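Local coordinates for protein Adp-ribosyltransferase (Staphylococcus aureus, PDB 1OJQ) that probably transfers ADP-ribose from NAD to target proteins, as a C3-type mono-ADP-ribosyltransferase exoenzyme that binds NAD, at residues 6-12 with 141-145; 122-128 with 191-195. All blocks are in the same frame, centred on the assembly; numbering follows the deposited sequence.

Contact 1 (6-12 with 141-145)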
loop_
_atom_site.group_PDB
_atom_site.type_symbol
_atom_site.label_atom_id
_atom_site.label_comp_id
_atom_site.label_asym_id
_atom_site.label_seq_id
_atom_site.Cartn_x
_atom_site.Cartn_y
_atom_site.Cartn_z
ATOM N N PHE A 6 -3.134 14.271 0.016
ATOM C CA PHE A 6 -1.987 15.107 -0.303
ATOM C C PHE A 6 -1.604 15.089 -1.773
ATOM O O PHE A 6 -1.463 14.006 -2.355
ATOM C CB PHE A 6 -0.750 14.663 0.512
ATOM C CG PHE A 6 -0.964 14.930 2.000
ATOM C CD1 PHE A 6 -0.756 16.197 2.531
ATOM C CD2 PHE A 6 -1.379 13.909 2.837
ATOM C CE1 PHE A 6 -0.963 16.423 3.882
ATOM C CE2 PHE A 6 -1.584 14.133 4.192
ATOM C CZ PHE A 6 -1.375 15.392 4.715
ATOM N N THR A 7 -1.399 16.285 -2.320
ATOM C CA THR A 7 -0.779 16.402 -3.635
ATOM C C THR A 7 0.527 17.202 -3.571
ATOM O O THR A 7 1.336 17.167 -4.505
ATOM C CB THR A 7 -1.701 17.069 -4.673
ATOM O OG1 THR A 7 -2.087 18.376 -4.214
ATOM C CG2 THR A 7 -2.966 16.248 -4.843
ATOM N N ASP A 8 0.716 17.914 -2.485
ATOM C CA ASP A 8 1.888 18.776 -2.284
ATOM C C ASP A 8 2.934 18.064 -1.426
ATOM O O ASP A 8 2.602 17.751 -0.268
ATOM C CB ASP A 8 1.467 20.063 -1.591
ATOM C CG ASP A 8 2.655 20.985 -1.365
ATOM O OD1 ASP A 8 2.949 21.779 -2.285
ATOM O OD2 ASP A 8 3.268 20.899 -0.282
ATOM N N LEU A 9 4.110 17.824 -1.988
ATOM C CA LEU A 9 5.177 17.121 -1.283
ATOM C C LEU A 9 5.519 17.757 0.055
ATOM O O LEU A 9 5.779 17.067 1.047
ATOM C CB LEU A 9 6.417 17.096 -2.185
ATOM C CG LEU A 9 6.312 16.154 -3.392
ATOM C CD1 LEU A 9 7.548 16.309 -4.273
ATOM C CD2 LEU A 9 6.116 14.717 -2.936
ATOM N N VAL A 10 5.524 19.084 0.097
ATOM C CA VAL A 10 5.898 19.779 1.329
ATOM C C VAL A 10 4.866 19.544 2.416
ATOM O O VAL A 10 5.226 19.284 3.573
ATOM C CB VAL A 10 6.087 21.281 1.053
ATOM C CG1 VAL A 10 6.206 22.057 2.354
ATOM C CG2 VAL A 10 7.313 21.497 0.181
ATOM N N GLU A 11 3.570 19.581 2.071
ATOM C CA GLU A 11 2.567 19.300 3.090
ATOM C C GLU A 11 2.518 17.845 3.509
ATOM O O GLU A 11 2.267 17.543 4.686
ATOM C CB GLU A 11 1.150 19.707 2.612
ATOM C CG GLU A 11 1.002 21.205 2.374
ATOM C CD GLU A 11 0.978 22.025 3.649
ATOM O OE1 GLU A 11 1.024 23.281 3.549
ATOM O OE2 GLU A 11 0.906 21.492 4.766
ATOM N N ALA A 12 2.719 16.909 2.588
ATOM C CA ALA A 12 2.771 15.507 3.011
ATOM C C ALA A 12 3.918 15.267 3.994
ATOM O O ALA A 12 3.738 14.568 4.986
ATOM C CB ALA A 12 2.886 14.598 1.795
ATOM N N LEU A 141 1.842 8.709 0.487
ATOM C CA LEU A 141 0.892 9.814 0.668
ATOM C C LEU A 141 0.633 10.600 -0.605
ATOM O O LEU A 141 -0.454 11.148 -0.802
ATOM C CB LEU A 141 1.398 10.833 1.703
ATOM C CG LEU A 141 1.209 10.523 3.179
ATOM C CD1 LEU A 141 1.906 11.610 4.009
ATOM C CD2 LEU A 141 -0.262 10.386 3.561
ATOM N N VAL A 142 1.633 10.699 -1.471
ATOM C CA VAL A 142 1.512 11.403 -2.754
ATOM C C VAL A 142 1.659 10.393 -3.886
ATOM O O VAL A 142 2.705 9.759 -4.055
ATOM C CB VAL A 142 2.548 12.520 -2.907
ATOM C CG1 VAL A 142 2.398 13.256 -4.233
ATOM C CG2 VAL A 142 2.421 13.504 -1.743
ATOM N N SER A 143 0.579 10.224 -4.651
ATOM C CA SER A 143 0.582 9.159 -5.647
ATOM C C SER A 143 1.693 9.396 -6.662
ATOM O O SER A 143 1.748 10.498 -7.220
ATOM C CB SER A 143 -0.771 9.092 -6.363
ATOM O OG SER A 143 -0.722 8.060 -7.343
ATOM N N GLY A 144 2.555 8.426 -6.909
ATOM C CA GLY A 144 3.623 8.498 -7.890
ATOM C C GLY A 144 4.851 9.280 -7.493
ATOM O O GLY A 144 5.762 9.570 -8.281
ATOM N N ALA A 145 4.940 9.667 -6.223
ATOM C CA ALA A 145 6.115 10.399 -5.766
ATOM C C ALA A 145 7.373 9.558 -5.964
ATOM O O ALA A 145 7.477 8.462 -5.418
ATOM C CB ALA A 145 5.956 10.784 -4.301
HETATM O O HOH W 1 -2.734 11.501 0.460
HETATM O O HOH W 2 -1.537 12.239 -4.498
#

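Contact 2 (122-128 with 191-195)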
loop_
_atom_site.group_PDB
_atom_site.type_symbol
_atom_site.label_atom_id
_atom_site.label_comp_id
_atom_site.label_asym_id
_atom_site.label_seq_id
_atom_site.Cartn_x
_atom_site.Cartn_y
_atom_site.Cartn_z
ATOM N N LEU A 122 -14.173 -5.194 -14.073
ATOM C CA LEU A 122 -13.344 -5.204 -12.866
ATOM C C LEU A 122 -14.139 -4.662 -11.676
ATOM O O LEU A 122 -14.130 -5.226 -10.583
ATOM C CB LEU A 122 -12.075 -4.380 -13.063
ATOM C CG LEU A 122 -10.836 -5.059 -13.647
ATOM C CD1 LEU A 122 -9.740 -4.013 -13.836
ATOM C CD2 LEU A 122 -10.324 -6.201 -12.773
ATOM N N ASN A 123 -14.830 -3.549 -11.885
ATOM C CA ASN A 123 -15.645 -2.969 -10.824
ATOM C C ASN A 123 -16.684 -3.965 -10.344
ATOM O O ASN A 123 -16.995 -4.195 -9.186
ATOM C CB ASN A 123 -16.339 -1.702 -11.338
ATOM C CG ASN A 123 -17.231 -1.128 -10.247
ATOM O OD1 ASN A 123 -16.694 -0.447 -9.363
ATOM N ND2 ASN A 123 -18.525 -1.393 -10.272
ATOM N N ASN A 124 -17.294 -4.628 -11.337
ATOM C CA ASN A 124 -18.326 -5.603 -10.993
ATOM C C ASN A 124 -17.731 -6.762 -10.204
ATOM O O ASN A 124 -18.390 -7.283 -9.298
ATOM C CB ASN A 124 -19.041 -6.115 -12.251
ATOM C CG ASN A 124 -19.906 -7.317 -11.896
ATOM O OD1 ASN A 124 -19.455 -8.459 -11.971
ATOM N ND2 ASN A 124 -21.134 -7.015 -11.495
ATOM N N LEU A 125 -16.502 -7.169 -10.480
ATOM C CA LEU A 125 -15.825 -8.271 -9.808
ATOM C C LEU A 125 -15.076 -7.874 -8.534
ATOM O O LEU A 125 -14.768 -8.757 -7.713
ATOM C CB LEU A 125 -14.817 -8.931 -10.766
ATOM C CG LEU A 125 -15.464 -9.550 -12.013
ATOM C CD1 LEU A 125 -14.375 -10.086 -12.933
ATOM C CD2 LEU A 125 -16.474 -10.617 -11.606
ATOM N N MET A 126 -14.770 -6.583 -8.341
ATOM C CA MET A 126 -14.038 -6.267 -7.108
ATOM C C MET A 126 -14.858 -5.461 -6.103
ATOM O O MET A 126 -14.508 -5.459 -4.909
ATOM C CB MET A 126 -12.744 -5.523 -7.462
ATOM C CG MET A 126 -11.863 -6.276 -8.447
ATOM S SD MET A 126 -10.334 -5.322 -8.722
ATOM C CE MET A 126 -9.674 -5.355 -7.044
ATOM N N ASN A 127 -15.917 -4.782 -6.526
ATOM C CA ASN A 127 -16.614 -3.943 -5.544
ATOM C C ASN A 127 -17.217 -4.781 -4.424
ATOM O O ASN A 127 -17.626 -5.930 -4.602
ATOM C CB ASN A 127 -17.702 -3.094 -6.211
ATOM C CG ASN A 127 -18.998 -3.871 -6.336
ATOM O OD1 ASN A 127 -19.797 -3.892 -5.387
ATOM N ND2 ASN A 127 -19.170 -4.493 -7.497
ATOM N N SER A 128 -17.229 -4.149 -3.253
ATOM C CA SER A 128 -17.737 -4.766 -2.047
ATOM C C SER A 128 -16.953 -6.012 -1.640
ATOM O O SER A 128 -17.507 -6.809 -0.866
ATOM C CB SER A 128 -19.225 -5.111 -2.223
ATOM O OG SER A 128 -19.998 -3.980 -2.610
ATOM N N VAL A 191 -13.085 -2.866 -1.228
ATOM C CA VAL A 191 -13.092 -2.052 -2.438
ATOM C C VAL A 191 -14.441 -1.369 -2.626
ATOM O O VAL A 191 -15.474 -2.029 -2.591
ATOM C CB VAL A 191 -12.754 -2.920 -3.667
ATOM C CG1 VAL A 191 -12.966 -2.094 -4.930
ATOM C CG2 VAL A 191 -11.324 -3.427 -3.556
ATOM N N GLY A 192 -14.450 -0.060 -2.829
ATOM C CA GLY A 192 -15.627 0.739 -3.108
ATOM C C GLY A 192 -15.934 0.785 -4.600
ATOM O O GLY A 192 -17.090 0.663 -5.021
ATOM N N SER A 193 -14.898 0.975 -5.427
ATOM C CA SER A 193 -15.133 1.104 -6.859
ATOM C C SER A 193 -13.834 0.907 -7.632
ATOM O O SER A 193 -12.757 1.044 -7.065
ATOM C CB SER A 193 -15.662 2.503 -7.199
ATOM O OG SER A 193 -14.698 3.531 -6.939
ATOM N N VAL A 194 -14.009 0.618 -8.912
ATOM C CA VAL A 194 -12.924 0.581 -9.883
ATOM C C VAL A 194 -13.295 1.479 -11.052
ATOM O O VAL A 194 -14.270 1.180 -11.752
ATOM C CB VAL A 194 -12.628 -0.837 -10.408
ATOM C CG1 VAL A 194 -11.408 -0.756 -11.330
ATOM C CG2 VAL A 194 -12.416 -1.810 -9.274
ATOM N N LYS A 195 -12.551 2.556 -11.264
ATOM C CA LYS A 195 -12.854 3.539 -12.292
ATOM C C LYS A 195 -11.632 3.876 -13.145
ATOM O O LYS A 195 -10.497 3.613 -12.755
ATOM C CB LYS A 195 -13.346 4.833 -11.650
ATOM C CG LYS A 195 -14.543 4.727 -10.715
ATOM C CD LYS A 195 -14.903 6.154 -10.262
ATOM C CE LYS A 195 -16.187 6.176 -9.452
ATOM N NZ LYS A 195 -17.336 5.541 -10.169
#

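Contact 1 (6-12 with 141-145)
V142 packs with CG2 among F6, just before helix 9-23, and L9 and A12 of its first turn; the contact lays the N-terminal helix of this ADP-ribosyltransferase exoenzyme fold against the loop that follows strand 137-140. CG2 makes the closest approach of V142 to the other segment: it lies 3.7 Å from A12 CB, with F6 CB and L9 CD2 a little farther off. That branch stands anti to the carbonyl carbon of V142, because CG1 takes the position anti to the backbone N (chi1 -179°) and is left beside the carbonyl of T7. The side chains of L9 and V142 cross at about a right angle, with L9 CD2 4.1 Å from V142 CG2; the same leucine methyl reaches A145 CB at 4.2 Å.

F6 and L141 behave differently. They lie side by side and point the same way, with ring atom CD2 of F6 3.8 Å from CD2 of L141, while A12 CA sits over one ring face near its rim. The other branch of L141, CD1, packs on A12 CB. W15, about one turn beyond A12 in helix 9-23, also meets the F6 ring.

Beyond V142 the chain folds into a type II turn, V142 to A145, closed by A145 N to V142 O and ending with A145 close to Q140, an NAD-binding residue. D8 holds the helix N-cap position. Polar links between the segments run through water: one water accepts from F6 N and donates to L141 O, and a second donates to F6 O at 2.8 Å and accepts from S143 N.

Contact 2 (122-128 with 191-195)
Helix 116-126 and strand 187-196 run nearly antiparallel here, the axes of 122-126 and 191-195 approaching to 7.0 Å at 167°, and the strand carries a classic beta bulge where G192 and S193 both face T206. This places the end of the helix against the mixed sheet of the ADP-ribosyltransferase fold.

V194 is the main apolar partner. Its CB lies 3.7 Å from N123 CA, its CG1 meets L122 CB, and its CG2 faces the sulfur of M126, whose side chain crosses the valine obliquely and continues toward I205 and Y131 of the sheet. V191 packs against the end of the helix, its CB 3.3 Å from M126 O.

The side chain of N123 supplies the polar link. With CG anti to the backbone N (chi1 178°), the amide swings toward the strand and OD1 accepts from V194 N at 2.9 Å; the donor lies in the carbonyl plane, on a lone pair. Past the helix, S128 N donates to V191 O at 2.8 Å, a second tie between the segments.

N127 secures the helix end. Its backbone N and its ND2 both donate to N123 O, arriving from opposite faces of that carbonyl's plane. Two bonds fix the rotation of the N127 amide: ND2 has N123 O within 3° of the amide plane, and S128 OG donates to N127 OD1 at 2.8 Å.

Overall arrangement
The two contacts hold different elements and do not touch: their centres are 25 Å apart and their nearest atoms about 12 Å. Both are partly buried, each with buried apolar residues beside exposed ones. Contact 1 joins an N-terminal helix to a loop, and its direct interactions are apolar, with water carrying the polar links. Contact 2 joins a helix end to a sheet strand and adds two direct hydrogen bonds to backbone atoms of that strand. Their segments alternate along the chain. Contact 1 lies nearer the NAD-binding residues, A145 being about 4 Å from Q140 between side chains, whereas V191 of contact 2 is about 12 Å from R85.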